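Side-chain contacts in hypothetical protein (Uncultured marine organism, PDB 2OP5), which is of unknown function but forms a dimer with a ferredoxin-like fold, probably of the dimeric alpha-beta barrel class: residues 37-40 against 41-45; 22-25 against 26-30. All blocks are in the same frame, centred on the assembly; numbering follows the deposited sequence.

Two short helical segments illustrate how side chains four residues apart meet on one side of a helix, while other residues of the same helix face solvent. Interaction 2 (22-25 with 26-30) occupies helix 21-28 and closes before interaction 1 (37-40 with 41-45) opens on helix 37-46. Their centres lie 23 Å apart and their nearest atoms about 10 Å, so they do not touch. Each pairs leucines at positions i and i+4, Leu39 with Leu43 and Leu24 with Leu28. Tyr40 and Ser44 of interaction 1 and Leu28 of interaction 2 meet the second subunit. Interaction 1 adds a weak salt bridge. The 1,2-ethanediol beside it probably comes from the crystallisation liquor, and no active site is established.

Interaction 1 of 2, residues 37-40 against 41-45. With EDO (1,2-ethanediol), chain G.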
ATOM      1  N   GLU A  37      -8.105  18.753  -4.266  1.00 27.88           N
ATOM      2  CA  GLU A  37      -6.873  19.294  -3.699  1.00 29.31           C
ATOM      3  C   GLU A  37      -7.261  20.080  -2.448  1.00 28.23           C
ATOM      4  O   GLU A  37      -6.465  20.235  -1.523  1.00 27.15           O
ATOM      5  CB  GLU A  37      -6.119  20.214  -4.682  1.00 30.09           C
ATOM      6  CG  GLU A  37      -5.981  19.716  -6.135  1.00 33.64           C
ATOM      7  CD  GLU A  37      -5.208  18.413  -6.306  1.00 37.04           C
ATOM      8  OE1 GLU A  37      -4.470  17.993  -5.395  1.00 39.53           O
ATOM      9  OE2 GLU A  37      -5.332  17.810  -7.397  1.00 41.04           O
ATOM     10  N   ASP A  38      -8.490  20.585  -2.434  1.00 27.55           N
ATOM     11  CA  ASP A  38      -8.992  21.302  -1.283  1.00 28.08           C
ATOM     12  C   ASP A  38      -9.017  20.372  -0.065  1.00 26.81           C
ATOM     13  O   ASP A  38      -8.470  20.700   0.988  1.00 26.65           O
ATOM     14  CB  ASP A  38     -10.385  21.841  -1.595  1.00 29.34           C
ATOM     15  CG  ASP A  38     -10.967  22.647  -0.460  1.00 31.34           C
ATOM     16  OD1 ASP A  38     -10.212  23.249   0.324  1.00 34.47           O
ATOM     17  OD2 ASP A  38     -12.205  22.673  -0.352  1.00 36.87           O
ATOM     18  N   LEU A  39      -9.627  19.198  -0.237  1.00 26.20           N
ATOM     19  CA  LEU A  39      -9.721  18.202   0.820  1.00 24.87           C
ATOM     20  C   LEU A  39      -8.308  17.748   1.213  1.00 25.11           C
ATOM     21  O   LEU A  39      -7.974  17.710   2.379  1.00 24.38           O
ATOM     22  CB  LEU A  39     -10.567  17.005   0.357  1.00 24.06           C
ATOM     23  CG  LEU A  39     -10.669  15.871   1.376  1.00 21.27           C
ATOM     24  CD1 LEU A  39     -11.263  16.381   2.605  1.00 22.18           C
ATOM     25  CD2 LEU A  39     -11.459  14.668   0.880  1.00 24.19           C
ATOM     26  N   TYR A  40      -7.485  17.414   0.228  1.00 25.60           N
ATOM     27  CA  TYR A  40      -6.093  17.022   0.490  1.00 25.32           C
ATOM     28  C   TYR A  40      -5.313  18.062   1.271  1.00 25.16           C
ATOM     29  O   TYR A  40      -4.512  17.719   2.117  1.00 23.78           O
ATOM     30  CB  TYR A  40      -5.327  16.767  -0.811  1.00 25.25           C
ATOM     31  CG  TYR A  40      -5.539  15.426  -1.459  1.00 24.89           C
ATOM     32  CD1 TYR A  40      -5.485  14.244  -0.707  1.00 23.65           C
ATOM     33  CD2 TYR A  40      -5.671  15.326  -2.836  1.00 24.94           C
ATOM     34  CE1 TYR A  40      -5.653  13.029  -1.290  1.00 25.23           C
ATOM     35  CE2 TYR A  40      -5.806  14.103  -3.435  1.00 24.05           C
ATOM     36  CZ  TYR A  40      -5.798  12.954  -2.660  1.00 24.90           C
ATOM     37  OH  TYR A  40      -5.961  11.724  -3.268  1.00 25.10           O
ATOM     38  N   SER A  41      -5.538  19.336   0.980  1.00 25.93           N
ATOM     39  CA  SER A  41      -4.837  20.397   1.712  1.00 26.93           C
ATOM     40  C   SER A  41      -5.134  20.307   3.199  1.00 26.36           C
ATOM     41  O   SER A  41      -4.229  20.373   4.002  1.00 24.91           O
ATOM     42  CB  SER A  41      -5.233  21.776   1.190  1.00 27.00           C
ATOM     43  OG  SER A  41      -4.389  22.770   1.730  1.00 30.43           O
ATOM     44  N   ARG A  42      -6.411  20.118   3.541  1.00 27.41           N
ATOM     45  CA  ARG A  42      -6.834  20.033   4.938  1.00 28.13           C
ATOM     46  C   ARG A  42      -6.455  18.719   5.613  1.00 28.18           C
ATOM     47  O   ARG A  42      -6.145  18.716   6.805  1.00 29.07           O
ATOM     48  CB  ARG A  42      -8.333  20.329   5.066  1.00 28.26           C
ATOM     49  CG  ARG A  42      -8.587  21.811   4.830  1.00 29.14           C
ATOM     50  CD  ARG A  42     -10.055  22.243   4.830  1.00 29.44           C
ATOM     51  NE  ARG A  42     -10.727  21.854   3.592  1.00 29.58           N
ATOM     52  CZ  ARG A  42     -11.570  20.844   3.448  1.00 26.87           C
ATOM     53  NH1 ARG A  42     -11.921  20.080   4.466  1.00 27.36           N
ATOM     54  NH2 ARG A  42     -12.088  20.619   2.256  1.00 27.31           N
ATOM     55  N   LEU A  43      -6.496  17.618   4.869  1.00 27.32           N
ATOM     56  CA  LEU A  43      -6.098  16.332   5.393  1.00 27.51           C
ATOM     57  C   LEU A  43      -4.576  16.327   5.585  1.00 27.16           C
ATOM     58  O   LEU A  43      -4.067  15.802   6.567  1.00 25.22           O
ATOM     59  CB  LEU A  43      -6.523  15.195   4.456  1.00 28.05           C
ATOM     60  CG  LEU A  43      -8.005  14.861   4.216  1.00 27.53           C
ATOM     61  CD1 LEU A  43      -8.123  13.799   3.153  1.00 27.97           C
ATOM     62  CD2 LEU A  43      -8.738  14.379   5.473  1.00 26.55           C
ATOM     63  N   SER A  44      -3.843  16.944   4.668  1.00 27.63           N
ATOM     64  CA  SER A  44      -2.373  16.973   4.801  1.00 27.86           C
ATOM     65  C   SER A  44      -1.956  17.761   6.045  1.00 27.13           C
ATOM     66  O   SER A  44      -1.028  17.355   6.739  1.00 26.95           O
ATOM     67  CB  SER A  44      -1.666  17.508   3.548  1.00 27.43           C
ATOM     68  OG  SER A  44      -1.551  18.919   3.525  1.00 30.99           O
ATOM     69  N   ALA A  45      -2.672  18.842   6.354  1.00 26.48           N
ATOM     70  CA  ALA A  45      -2.399  19.606   7.571  1.00 26.69           C
ATOM     71  C   ALA A  45      -2.756  18.772   8.805  1.00 27.08           C
ATOM     72  O   ALA A  45      -2.163  18.953   9.867  1.00 27.34           O
ATOM     73  CB  ALA A  45      -3.179  20.892   7.566  1.00 27.06           C
TER
HETATM   74  C1  EDO G 117      -2.633  18.852  -3.338  1.00 34.45           C
HETATM   75  O1  EDO G 117      -1.207  19.060  -3.300  1.00 36.14           O
HETATM   76  C2  EDO G 117      -3.401  19.441  -2.151  1.00 35.47           C
HETATM   77  O2  EDO G 117      -3.465  20.873  -2.093  1.00 34.11           O
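Asp38 and Arg42, one helical turn apart, join through a weak salt bridge of 3.3 Å from Arg42 NH2 to Asp38 OD2. The carboxylate meets the edge of the guanidinium, not its face, with the two planes 66° apart, while Leu39 CA lies over one face. With CG anti to the backbone N (chi1 -178°), Asp38 turns its carboxylate up the helix. Arg42 answers by bending at chi3 (-75°), which folds its head back toward the preceding turn. Replacing Arg42 by an alanine would probably leave the carboxylates of Asp38 and Glu86 without their shared cation and uncover the flank of Leu39.

Leu39 and Leu43 form an apolar pair on the buried flank. Leu39 CG rests 3.7 Å from Leu43 CD1, the two side chains crossing at a slant, and in the backbone Leu43 N donates to Leu39 O at 2.9 Å. Ser44 N bonds Tyr40 O at 2.7 Å. Ser41 O takes two donors from one face of its plane: Ala45 N, and Ser44 OG at 3.1 Å. A 1,2-ethanediol bonds Glu37 O weakly through its O2.

Leu39 and Leu43 pack on Ile82 of helix 73-86, where Glu86 gives Arg42 a second salt bridge. Tyr40 bonds His51 through its hydroxyl and stacks its ring on Phe113 of the second subunit, so helix 37-46 touches helix 73-86, strand 48-56 and the dimer partner.

Interaction 2 of 2, residues 22-25 against 26-30; sequences NELE and LFLKS
Leu24 and Leu28 form the tight side of this helical turn. Leu24 CD2 approaches Leu28 CD1 to 3.7 Å, the side chains lying next to each other and pointing the same way. Their first torsions differ: Leu24 holds CG anti to its own N (chi1 174°), whereas Leu28 has CG beside the N (chi1 -77°), a choice that brings a methyl of each to the shared boundary. Leu28 CG also lies 3.5 Å from Leu24 O, the oxygen that accepts Leu28 N at 2.9 Å in a nearly straight bond, with 171° at the hydrogen.

The opposite character belongs to Asn22, Glu25, Leu26 and Lys29, all exposed. Here the two halves meet mainly through backbone: Leu26 N donates to Asn22 O at 3.0 Å, and Lys29 N to Glu25 O. The aliphatic start of Lys29 passes that same carbonyl, its CB 3.4 Å from Glu25 O, before the chain leads off. Ser30 OG, in the turn that follows, donates to Leu26 O at 2.6 Å.

Helix 21-28 lies against the sheet through Leu24 and Leu28, which both touch Ile64 of strand 63-70; Leu28 also packs on Val110 of the second subunit. On another flank, Phe27 sets its ring edge-to-face with Phe98, and the Glu23 carboxylate accepts a bond from Val99 N, tying the helix to the loop ahead of strand 102-114.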
ATOM      1  N   ASN A  22     -16.522  -2.075 -16.098  1.00 25.57           N
ATOM      2  CA  ASN A  22     -17.172  -0.777 -16.336  1.00 25.47           C
ATOM      3  C   ASN A  22     -17.427  -0.052 -15.025  1.00 25.40           C
ATOM      4  O   ASN A  22     -17.231   1.165 -14.939  1.00 25.97           O
ATOM      5  CB  ASN A  22     -18.472  -0.890 -17.154  1.00 25.05           C
ATOM      6  CG  ASN A  22     -18.231  -1.056 -18.653  1.00 25.73           C
ATOM      7  OD1 ASN A  22     -17.099  -0.982 -19.146  1.00 24.86           O
ATOM      8  ND2 ASN A  22     -19.321  -1.260 -19.396  1.00 23.95           N
ATOM      9  N   GLU A  23     -17.821  -0.785 -13.996  1.00 25.46           N
ATOM     10  CA  GLU A  23     -18.064  -0.156 -12.697  1.00 26.36           C
ATOM     11  C   GLU A  23     -16.767   0.379 -12.074  1.00 25.82           C
ATOM     12  O   GLU A  23     -16.739   1.488 -11.520  1.00 25.76           O
ATOM     13  CB  GLU A  23     -18.773  -1.116 -11.754  1.00 26.81           C
ATOM     14  CG  GLU A  23     -19.270  -0.420 -10.501  1.00 30.17           C
ATOM     15  CD  GLU A  23     -20.309  -1.224  -9.747  1.00 31.80           C
ATOM     16  OE1 GLU A  23     -21.210  -1.793 -10.394  1.00 33.75           O
ATOM     17  OE2 GLU A  23     -20.244  -1.262  -8.502  1.00 33.46           O
ATOM     18  N   LEU A  24     -15.691  -0.392 -12.177  1.00 25.73           N
ATOM     19  CA  LEU A  24     -14.380   0.069 -11.715  1.00 25.65           C
ATOM     20  C   LEU A  24     -13.978   1.355 -12.438  1.00 25.31           C
ATOM     21  O   LEU A  24     -13.558   2.324 -11.793  1.00 25.60           O
ATOM     22  CB  LEU A  24     -13.327  -1.032 -11.918  1.00 25.39           C
ATOM     23  CG  LEU A  24     -11.838  -0.741 -11.642  1.00 26.26           C
ATOM     24  CD1 LEU A  24     -11.150  -2.037 -11.291  1.00 26.59           C
ATOM     25  CD2 LEU A  24     -11.083  -0.006 -12.775  1.00 26.07           C
ATOM     26  N   GLU A  25     -14.147   1.382 -13.763  1.00 25.47           N
ATOM     27  CA  GLU A  25     -13.800   2.551 -14.580  0.50 25.45           C
ATOM     28  C   GLU A  25     -14.607   3.781 -14.203  1.00 25.35           C
ATOM     29  O   GLU A  25     -14.093   4.910 -14.233  1.00 25.75           O
ATOM     30  CB  GLU A  25     -14.024   2.269 -16.061  0.50 25.10           C
ATOM     31  CG  GLU A  25     -13.125   1.200 -16.649  0.50 26.42           C
ATOM     32  CD  GLU A  25     -13.393   0.970 -18.116  0.50 25.99           C
ATOM     33  OE1 GLU A  25     -13.357   1.960 -18.883  0.50 27.08           O
ATOM     34  OE2 GLU A  25     -13.636  -0.197 -18.498  0.50 27.58           O
ATOM     35  N   LEU A  26     -15.882   3.570 -13.867  1.00 24.52           N
ATOM     36  CA  LEU A  26     -16.776   4.665 -13.465  1.00 24.20           C
ATOM     37  C   LEU A  26     -16.405   5.233 -12.105  1.00 24.17           C
ATOM     38  O   LEU A  26     -16.500   6.445 -11.892  1.00 24.95           O
ATOM     39  CB  LEU A  26     -18.235   4.208 -13.421  1.00 24.13           C
ATOM     40  CG  LEU A  26     -19.223   5.306 -12.970  1.00 24.69           C
ATOM     41  CD1 LEU A  26     -19.232   6.473 -13.945  1.00 23.70           C
ATOM     42  CD2 LEU A  26     -20.586   4.730 -12.835  1.00 24.55           C
ATOM     43  N   PHE A  27     -16.053   4.346 -11.178  1.00 23.93           N
ATOM     44  CA  PHE A  27     -15.597   4.711  -9.835  1.00 24.40           C
ATOM     45  C   PHE A  27     -14.314   5.527  -9.923  1.00 25.42           C
ATOM     46  O   PHE A  27     -14.175   6.546  -9.243  1.00 25.21           O
ATOM     47  CB  PHE A  27     -15.339   3.448  -8.974  1.00 24.07           C
ATOM     48  CG  PHE A  27     -15.005   3.762  -7.534  1.00 24.63           C
ATOM     49  CD1 PHE A  27     -15.997   3.789  -6.571  1.00 24.72           C
ATOM     50  CD2 PHE A  27     -13.720   4.064  -7.155  1.00 22.80           C
ATOM     51  CE1 PHE A  27     -15.704   4.097  -5.287  1.00 24.46           C
ATOM     52  CE2 PHE A  27     -13.438   4.391  -5.868  1.00 25.30           C
ATOM     53  CZ  PHE A  27     -14.428   4.391  -4.926  1.00 25.54           C
ATOM     54  N   LEU A  28     -13.363   5.050 -10.726  1.00 26.89           N
ATOM     55  CA  LEU A  28     -12.130   5.795 -10.998  1.00 28.75           C
ATOM     56  C   LEU A  28     -12.429   7.165 -11.570  1.00 31.26           C
ATOM     57  O   LEU A  28     -11.857   8.163 -11.130  1.00 33.12           O
ATOM     58  CB  LEU A  28     -11.226   5.054 -11.998  1.00 27.75           C
ATOM     59  CG  LEU A  28     -10.398   3.858 -11.502  1.00 28.00           C
ATOM     60  CD1 LEU A  28      -9.487   3.379 -12.606  1.00 27.30           C
ATOM     61  CD2 LEU A  28      -9.558   4.215 -10.271  1.00 27.82           C
ATOM     62  N   LYS A  29     -13.329   7.222 -12.554  1.00 33.36           N
ATOM     63  CA  LYS A  29     -13.704   8.503 -13.158  1.00 34.48           C
ATOM     64  C   LYS A  29     -14.467   9.434 -12.229  1.00 35.41           C
ATOM     65  O   LYS A  29     -14.656  10.593 -12.568  1.00 36.76           O
ATOM     66  CB  LYS A  29     -14.435   8.329 -14.485  1.00 34.26           C
ATOM     67  CG  LYS A  29     -13.469   8.141 -15.631  1.00 35.78           C
ATOM     68  CD  LYS A  29     -14.141   7.976 -16.978  1.00 36.15           C
ATOM     69  CE  LYS A  29     -13.098   7.936 -18.110  1.00 37.36           C
ATOM     70  NZ  LYS A  29     -12.299   9.210 -18.207  1.00 39.31           N
ATOM     71  N   SER A  30     -14.865   8.960 -11.053  1.00 35.71           N
ATOM     72  CA  SER A  30     -15.555   9.807 -10.084  1.00 35.79           C
ATOM     73  C   SER A  30     -14.694  10.185  -8.875  1.00 35.89           C
ATOM     74  O   SER A  30     -15.220  10.790  -7.929  1.00 35.34           O
ATOM     75  CB  SER A  30     -16.781   9.065  -9.570  1.00 35.42           C
ATOM     76  OG  SER A  30     -17.479   8.499 -10.654  1.00 37.93           O
TER